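Local coordinates for a novel designed pore protein (Synthetic construct, PDB 6TMS) that is a designed helical hairpin that assembles as six chains, probably around a central pore, at residues K17-L22 against S50-A55. Residues are numbered along the deposited sequence; the frame is centred on the assembly and turned at random.
Sequences KKLYKL and SLMLIA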
# COMPACT_ATOMS: atom_id res chain seq x y z
N LYS F 17 5.02 -7.60 -17.40
CA LYS F 17 5.88 -8.74 -17.64
C LYS F 17 6.51 -9.20 -16.31
O LYS F 17 6.56 -10.41 -16.01
CB LYS F 17 6.83 -8.34 -18.80
CG LYS F 17 8.02 -9.21 -19.25
CD LYS F 17 9.36 -8.61 -18.97
CE LYS F 17 10.12 -9.47 -18.02
NZ LYS F 17 10.97 -8.64 -17.17
N LYS F 18 6.85 -8.26 -15.41
CA LYS F 18 7.33 -8.72 -14.10
C LYS F 18 6.24 -9.17 -13.11
O LYS F 18 6.53 -10.00 -12.24
CB LYS F 18 8.20 -7.66 -13.46
CG LYS F 18 9.06 -7.03 -14.49
CD LYS F 18 10.15 -6.14 -13.97
CE LYS F 18 9.70 -4.77 -13.51
NZ LYS F 18 10.91 -3.96 -13.16
N LEU F 19 5.03 -8.59 -13.12
CA LEU F 19 4.00 -9.04 -12.18
C LEU F 19 3.77 -10.52 -12.37
O LEU F 19 3.57 -11.28 -11.41
CB LEU F 19 2.67 -8.32 -12.41
CG LEU F 19 1.51 -8.74 -11.48
CD1 LEU F 19 1.81 -8.30 -10.06
CD2 LEU F 19 0.17 -8.20 -11.93
N TYR F 20 3.72 -10.89 -13.62
CA TYR F 20 3.43 -12.25 -14.01
C TYR F 20 4.58 -13.16 -13.62
O TYR F 20 4.37 -14.31 -13.18
CB TYR F 20 3.18 -12.14 -15.51
CG TYR F 20 2.03 -11.17 -15.84
CD1 TYR F 20 1.24 -10.63 -14.84
CD2 TYR F 20 1.68 -10.88 -17.14
CE1 TYR F 20 0.19 -9.80 -15.13
CE2 TYR F 20 0.60 -10.06 -17.44
CZ TYR F 20 -0.13 -9.53 -16.43
OH TYR F 20 -1.20 -8.71 -16.73
N LYS F 21 5.79 -12.58 -13.67
CA LYS F 21 7.04 -13.22 -13.25
C LYS F 21 7.00 -13.56 -11.76
O LYS F 21 7.26 -14.69 -11.32
CB LYS F 21 8.16 -12.21 -13.62
CG LYS F 21 9.58 -12.16 -12.97
CD LYS F 21 10.04 -10.72 -12.65
CE LYS F 21 9.89 -10.44 -11.19
NZ LYS F 21 10.74 -9.35 -10.72
N LEU F 22 6.57 -12.60 -10.98
CA LEU F 22 6.52 -12.84 -9.56
C LEU F 22 5.29 -13.64 -9.17
O LEU F 22 5.25 -14.20 -8.08
CB LEU F 22 6.61 -11.51 -8.83
CG LEU F 22 7.47 -11.76 -7.60
CD1 LEU F 22 8.93 -12.02 -8.03
CD2 LEU F 22 7.37 -10.66 -6.56
N SER F 50 -1.31 -11.16 -0.72
CA SER F 50 -2.16 -9.99 -0.69
C SER F 50 -1.50 -8.85 -1.47
O SER F 50 -2.14 -8.16 -2.27
CB SER F 50 -2.41 -9.64 0.78
OG SER F 50 -3.37 -8.62 0.93
N LEU F 51 -0.18 -8.77 -1.34
CA LEU F 51 0.61 -7.75 -2.01
C LEU F 51 0.67 -8.01 -3.50
O LEU F 51 0.68 -7.09 -4.32
CB LEU F 51 2.03 -7.78 -1.46
CG LEU F 51 2.37 -6.90 -0.26
CD1 LEU F 51 3.82 -7.06 0.10
CD2 LEU F 51 2.10 -5.47 -0.59
N MET F 52 0.72 -9.27 -3.85
CA MET F 52 0.69 -9.65 -5.24
C MET F 52 -0.63 -9.24 -5.85
O MET F 52 -0.70 -8.79 -7.01
CB MET F 52 0.88 -11.16 -5.27
CG MET F 52 1.99 -11.73 -6.12
SD MET F 52 3.69 -11.36 -5.72
CE MET F 52 3.96 -10.46 -7.24
N LEU F 53 -1.69 -9.33 -5.07
CA LEU F 53 -2.99 -8.95 -5.59
C LEU F 53 -3.10 -7.44 -5.76
O LEU F 53 -3.63 -6.96 -6.77
CB LEU F 53 -4.07 -9.50 -4.65
CG LEU F 53 -5.38 -10.08 -5.21
CD1 LEU F 53 -6.37 -8.96 -5.41
CD2 LEU F 53 -5.21 -10.85 -6.51
N ILE F 54 -2.57 -6.67 -4.81
CA ILE F 54 -2.65 -5.23 -5.03
C ILE F 54 -1.74 -4.85 -6.18
O ILE F 54 -2.04 -3.90 -6.91
CB ILE F 54 -2.41 -4.40 -3.74
CG1 ILE F 54 -1.86 -3.00 -4.05
CG2 ILE F 54 -1.51 -5.07 -2.68
CD1 ILE F 54 -2.85 -1.89 -3.87
N ALA F 55 -0.62 -5.51 -6.37
CA ALA F 55 0.17 -5.10 -7.52
C ALA F 55 -0.61 -5.37 -8.80
O ALA F 55 -0.67 -4.52 -9.69
CB ALA F 55 1.52 -5.81 -7.52
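Midway along an antiparallel helical hairpin, Leu19 and Leu22 of helix 2-32 meet Met52 and Ala55 of helix 39-68. The short segments 17-22 and 50-55 run at 160° to each other, their axes approaching to 10.6 Å, and what joins them here is apolar. Met52 reaches across with a chain bent at its second and third torsions, which brings its methyl CE against Leu22; the two side chains cross at about a right angle. Leu22 receives it with CB and one branch, CD2, the latter 3.5 Å from CE and 3.8 Å from SD of Met52. Six such hairpins make up the assembly, and the charged helix 2-32 and apolar helix 39-68 are consistent with an outer and an inner layer, with this contact between them. Leu19 holds CG anti to its own N (chi1 179°), sending CD1 of Leu19 to Ala55, whose CB lies 3.6 Å away. CD1 of Leu19 is also 4.2 Å from CE of Met52, bridging successive turns of the partner helix. Shortening Met52 to alanine removes SD and CE, which is likely to uncover CB and CD2 of Leu22 and open a gap beside Leu19. On one neighbouring subunit an acidic side chain packs on Leu22, and Lys18 NZ forms a salt bridge to an acidic side chain there; apolar side chains of another subunit lie against Leu51, Leu53 and Ile54.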